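Amidohydrolase (Thermotoga maritima, PDB 3OOQ) is a predicted metal-dependent amidohydrolase of the TIM-barrel class, possibly acting on cyclic amides as an allantoinase does. Local coordinates at residues Thr18-Asn30 with Lys35-Ile47. Residues are numbered along the deposited sequence; the frame is centred on the assembly and turned at random.
Sequences TSRPFKGDVLVSN and KVGENIEDPDAEI
Asp25 and Leu27 pair with Gly37 and Lys35 as hydrogen-bonded pairs of an antiparallel ladder. The short strands 24-29 and 35-37 run antiparallel (177°), their axes 4.9 Å apart at closest approach. Asp25 N to Gly37 O is 2.7 Å, and Leu27 N to Lys35 O is 2.9 Å. Val26 and Val36 form the non-hydrogen-bonded pair between them.

After Gly37 the chain turns back over the face that carries Asp25 and Leu27. Asp25 OD2 accepts a hydrogen bond from Ile40 N at 2.9 Å through its anti lone pair; the bond is bent, 137° at the hydrogen. The same oxygen forms a salt bridge with Lys10, while OD1 accepts a hydrogen bond from Asn11 N. Replacing Asp25 by alanine removes the carboxylate, and would probably leave Ile40 N and the Lys10 charge without this partner and the returning loop freer to shift.

Ile40 CG2 lies against Leu27 CB. With CG anti to the backbone N (chi1 174°), Leu27 brings CD1 to 4.0 Å from Ala45 CB. Ahead of the corner at Lys23, the ring edge of Phe22 meets Val36 CG1, 3.5 Å from CZ. Asp42 OD1 accepts hydrogen bonds from Asp44 N, an Asx turn, and Ala45 N, an Asx motif. The ladder is a beta hairpin at the edge of a four-stranded sheet, consistent with the small beta-sandwich domain accompanying the amidohydrolase barrel.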
loop_
_atom_site.group_PDB
_atom_site.type_symbol
_atom_site.label_atom_id
_atom_site.label_comp_id
_atom_site.label_asym_id
_atom_site.label_seq_id
_atom_site.Cartn_x
_atom_site.Cartn_y
_atom_site.Cartn_z
ATOM N N THR F 18 -12.365 6.440 -57.662
ATOM C CA THR F 18 -11.494 5.583 -58.447
ATOM C C THR F 18 -11.448 6.019 -59.911
ATOM O O THR F 18 -10.784 5.390 -60.733
ATOM C CB THR F 18 -11.935 4.139 -58.330
ATOM O OG1 THR F 18 -13.331 4.057 -58.646
ATOM C CG2 THR F 18 -11.702 3.626 -56.866
ATOM N N SER F 19 -12.172 7.086 -60.228
ATOM C CA SER F 19 -12.061 7.772 -61.513
ATOM C C SER F 19 -12.482 9.218 -61.271
ATOM O O SER F 19 -13.011 9.545 -60.201
ATOM C CB SER F 19 -12.909 7.108 -62.608
ATOM O OG SER F 19 -14.273 7.047 -62.255
ATOM N N ARG F 20 -12.199 10.079 -62.242
ATOM C CA ARG F 20 -12.391 11.519 -62.094
ATOM C C ARG F 20 -13.851 11.932 -61.928
ATOM O O ARG F 20 -14.737 11.299 -62.498
ATOM C CB ARG F 20 -11.729 12.272 -63.254
ATOM C CG ARG F 20 -10.381 12.840 -62.843
ATOM C CD ARG F 20 -9.362 12.811 -63.955
ATOM N NE ARG F 20 -7.998 12.683 -63.414
ATOM C CZ ARG F 20 -7.079 13.652 -63.397
ATOM N NH1 ARG F 20 -5.881 13.416 -62.874
ATOM N NH2 ARG F 20 -7.352 14.852 -63.908
ATOM N N PRO F 21 -14.096 13.008 -61.154
ATOM C CA PRO F 21 -15.462 13.473 -60.940
ATOM C C PRO F 21 -16.136 13.954 -62.227
ATOM O O PRO F 21 -15.456 14.280 -63.203
ATOM C CB PRO F 21 -15.302 14.633 -59.936
ATOM C CG PRO F 21 -13.862 15.053 -60.040
ATOM C CD PRO F 21 -13.094 13.849 -60.463
ATOM N N PHE F 22 -17.459 13.986 -62.231
ATOM C CA PHE F 22 -18.224 14.424 -63.398
ATOM C C PHE F 22 -19.583 14.832 -62.883
ATOM O O PHE F 22 -19.994 14.393 -61.801
ATOM C CB PHE F 22 -18.395 13.281 -64.409
ATOM C CG PHE F 22 -19.095 12.075 -63.839
ATOM C CD1 PHE F 22 -18.398 11.154 -63.063
ATOM C CD2 PHE F 22 -20.454 11.884 -64.050
ATOM C CE1 PHE F 22 -19.050 10.053 -62.509
ATOM C CE2 PHE F 22 -21.120 10.786 -63.515
ATOM C CZ PHE F 22 -20.425 9.864 -62.749
ATOM N N LYS F 23 -20.272 15.668 -63.655
ATOM C CA LYS F 23 -21.659 15.989 -63.405
ATOM C C LYS F 23 -22.513 14.852 -63.951
ATOM O O LYS F 23 -22.375 14.465 -65.113
ATOM C CB LYS F 23 -22.011 17.322 -64.079
ATOM C CG LYS F 23 -23.086 18.126 -63.352
ATOM C CD LYS F 23 -22.932 19.644 -63.569
ATOM C CE LYS F 23 -21.847 20.269 -62.676
ATOM N NZ LYS F 23 -21.827 21.771 -62.779
ATOM N N GLY F 24 -23.376 14.282 -63.116
ATOM C CA GLY F 24 -24.130 13.116 -63.551
ATOM C C GLY F 24 -24.942 12.442 -62.478
ATOM O O GLY F 24 -25.229 13.028 -61.433
ATOM N N ASP F 25 -25.286 11.187 -62.735
ATOM C CA ASP F 25 -26.319 10.487 -61.985
ATOM C C ASP F 25 -25.805 9.183 -61.393
ATOM O O ASP F 25 -24.825 8.584 -61.883
ATOM C CB ASP F 25 -27.524 10.165 -62.883
ATOM C CG ASP F 25 -28.005 11.360 -63.699
ATOM O OD1 ASP F 25 -27.980 12.503 -63.201
ATOM O OD2 ASP F 25 -28.426 11.147 -64.859
ATOM N N VAL F 26 -26.492 8.736 -60.345
ATOM C CA VAL F 26 -26.186 7.468 -59.719
ATOM C C VAL F 26 -27.518 6.790 -59.420
ATOM O O VAL F 26 -28.387 7.371 -58.777
ATOM C CB VAL F 26 -25.337 7.668 -58.417
ATOM C CG1 VAL F 26 -25.159 6.362 -57.659
ATOM C CG2 VAL F 26 -23.984 8.308 -58.737
ATOM N N LEU F 27 -27.662 5.560 -59.891
ATOM C CA LEU F 27 -28.868 4.762 -59.662
ATOM C C LEU F 27 -28.556 3.671 -58.657
ATOM O O LEU F 27 -27.559 2.941 -58.797
ATOM C CB LEU F 27 -29.372 4.126 -60.967
ATOM C CG LEU F 27 -30.548 3.137 -60.904
ATOM C CD1 LEU F 27 -31.837 3.816 -60.478
ATOM C CD2 LEU F 27 -30.757 2.432 -62.254
ATOM N N VAL F 28 -29.431 3.564 -57.663
ATOM C CA VAL F 28 -29.275 2.641 -56.564
ATOM C C VAL F 28 -30.465 1.707 -56.580
ATOM O O VAL F 28 -31.611 2.159 -56.754
ATOM C CB VAL F 28 -29.252 3.416 -55.207
ATOM C CG1 VAL F 28 -29.404 2.476 -54.005
ATOM C CG2 VAL F 28 -27.993 4.244 -55.082
ATOM N N SER F 29 -30.198 0.413 -56.435
ATOM C CA SER F 29 -31.259 -0.577 -56.235
ATOM C C SER F 29 -30.731 -1.745 -55.427
ATOM O O SER F 29 -29.538 -2.064 -55.506
ATOM C CB SER F 29 -31.837 -1.075 -57.572
ATOM O OG SER F 29 -31.024 -2.064 -58.161
ATOM N N ASN F 30 -31.621 -2.374 -54.660
ATOM C CA ASN F 30 -31.277 -3.476 -53.748
ATOM C C ASN F 30 -30.059 -3.181 -52.871
ATOM O O ASN F 30 -29.237 -4.062 -52.623
ATOM C CB ASN F 30 -31.092 -4.815 -54.496
ATOM C CG ASN F 30 -32.399 -5.387 -55.052
ATOM O OD1 ASN F 30 -33.483 -5.142 -54.527
ATOM N ND2 ASN F 30 -32.289 -6.168 -56.116
ATOM N N LYS F 35 -25.974 1.749 -61.389
ATOM C CA LYS F 35 -25.436 2.453 -62.554
ATOM C C LYS F 35 -24.823 3.777 -62.142
ATOM O O LYS F 35 -25.330 4.442 -61.249
ATOM C CB LYS F 35 -26.530 2.727 -63.603
ATOM C CG LYS F 35 -26.939 1.544 -64.460
ATOM C CD LYS F 35 -28.005 1.959 -65.497
ATOM C CE LYS F 35 -28.873 0.777 -65.928
ATOM N NZ LYS F 35 -29.724 1.129 -67.097
ATOM N N VAL F 36 -23.750 4.160 -62.826
ATOM C CA VAL F 36 -23.052 5.424 -62.598
ATOM C C VAL F 36 -22.756 6.085 -63.937
ATOM O O VAL F 36 -22.159 5.467 -64.829
ATOM C CB VAL F 36 -21.710 5.205 -61.866
ATOM C CG1 VAL F 36 -20.929 6.520 -61.734
ATOM C CG2 VAL F 36 -21.937 4.577 -60.495
ATOM N N GLY F 37 -23.166 7.338 -64.097
ATOM C CA GLY F 37 -22.857 8.039 -65.338
ATOM C C GLY F 37 -23.661 9.270 -65.657
ATOM O O GLY F 37 -24.455 9.747 -64.842
ATOM N N GLU F 38 -23.451 9.746 -66.883
ATOM C CA GLU F 38 -23.944 11.024 -67.408
ATOM C C GLU F 38 -25.456 11.276 -67.337
ATOM O O GLU F 38 -25.899 12.287 -66.756
ATOM C CB GLU F 38 -23.507 11.140 -68.870
ATOM C CG GLU F 38 -23.171 12.544 -69.331
ATOM C CD GLU F 38 -21.713 12.897 -69.107
ATOM O OE1 GLU F 38 -21.108 12.366 -68.148
ATOM O OE2 GLU F 38 -21.179 13.708 -69.893
ATOM N N ASN F 39 -26.236 10.388 -67.955
ATOM C CA ASN F 39 -27.675 10.623 -68.162
ATOM C C ASN F 39 -28.526 9.375 -67.929
ATOM O O ASN F 39 -29.091 8.811 -68.870
ATOM C CB ASN F 39 -27.943 11.173 -69.586
ATOM C CG ASN F 39 -27.941 12.694 -69.643
ATOM O OD1 ASN F 39 -27.079 13.307 -70.278
ATOM N ND2 ASN F 39 -28.909 13.311 -68.978
ATOM N N ILE F 40 -28.622 8.947 -66.675
ATOM C CA ILE F 40 -29.412 7.763 -66.348
ATOM C C ILE F 40 -30.901 8.107 -66.274
ATOM O O ILE F 40 -31.273 9.144 -65.726
ATOM C CB ILE F 40 -28.940 7.100 -65.023
ATOM C CG1 ILE F 40 -27.442 6.765 -65.103
ATOM C CG2 ILE F 40 -29.758 5.850 -64.733
ATOM C CD1 ILE F 40 -26.824 6.305 -63.787
ATOM N N GLU F 41 -31.736 7.244 -66.852
ATOM C CA GLU F 41 -33.202 7.328 -66.718
ATOM C C GLU F 41 -33.736 6.014 -66.174
ATOM O O GLU F 41 -33.283 4.945 -66.575
ATOM C CB GLU F 41 -33.873 7.656 -68.065
ATOM C CG GLU F 41 -34.624 8.999 -68.115
ATOM C CD GLU F 41 -33.706 10.217 -68.018
ATOM O OE1 GLU F 41 -32.638 10.218 -68.675
ATOM O OE2 GLU F 41 -34.056 11.176 -67.290
ATOM N N ASP F 42 -34.681 6.093 -65.244
ATOM C CA ASP F 42 -35.360 4.903 -64.729
ATOM C C ASP F 42 -36.770 5.270 -64.291
ATOM O O ASP F 42 -36.951 6.079 -63.373
ATOM C CB ASP F 42 -34.579 4.227 -63.590
ATOM C CG ASP F 42 -35.075 2.806 -63.290
ATOM O OD1 ASP F 42 -36.183 2.646 -62.725
ATOM O OD2 ASP F 42 -34.346 1.842 -63.611
ATOM N N PRO F 43 -37.774 4.665 -64.954
ATOM C CA PRO F 43 -39.176 5.087 -64.848
ATOM C C PRO F 43 -39.783 4.833 -63.472
ATOM O O PRO F 43 -40.699 5.546 -63.055
ATOM C CB PRO F 43 -39.880 4.224 -65.909
ATOM C CG PRO F 43 -39.020 2.996 -66.034
ATOM C CD PRO F 43 -37.611 3.475 -65.817
ATOM N N ASP F 44 -39.261 3.828 -62.780
ATOM C CA ASP F 44 -39.802 3.396 -61.496
ATOM C C ASP F 44 -39.096 4.066 -60.312
ATOM O O ASP F 44 -39.701 4.274 -59.252
ATOM C CB ASP F 44 -39.703 1.865 -61.390
ATOM C CG ASP F 44 -40.280 1.155 -62.613
ATOM O OD1 ASP F 44 -41.377 1.558 -63.070
ATOM O OD2 ASP F 44 -39.637 0.200 -63.115
ATOM N N ALA F 45 -37.820 4.404 -60.509
ATOM C CA ALA F 45 -36.977 4.996 -59.466
ATOM C C ALA F 45 -37.510 6.321 -58.919
ATOM O O ALA F 45 -37.920 7.192 -59.688
ATOM C CB ALA F 45 -35.554 5.189 -59.991
ATOM N N GLU F 46 -37.500 6.461 -57.593
ATOM C CA GLU F 46 -37.747 7.759 -56.961
ATOM C C GLU F 46 -36.573 8.648 -57.335
ATOM O O GLU F 46 -35.422 8.235 -57.237
ATOM C CB GLU F 46 -37.844 7.633 -55.437
ATOM C CG GLU F 46 -38.196 8.936 -54.707
ATOM C CD GLU F 46 -37.602 9.027 -53.298
ATOM O OE1 GLU F 46 -37.551 7.995 -52.576
ATOM O OE2 GLU F 46 -37.191 10.148 -52.908
ATOM N N ILE F 47 -36.847 9.862 -57.783
ATOM C CA ILE F 47 -35.737 10.706 -58.172
ATOM C C ILE F 47 -35.388 11.701 -57.065
ATOM O O ILE F 47 -36.260 12.297 -56.443
ATOM C CB ILE F 47 -35.911 11.351 -59.600
ATOM C CG1 ILE F 47 -36.286 12.827 -59.530
ATOM C CG2 ILE F 47 -36.831 10.521 -60.507
ATOM C CD1 ILE F 47 -35.049 13.739 -59.565
HETATM O O HOH W 1 -27.881 14.383 -64.790
#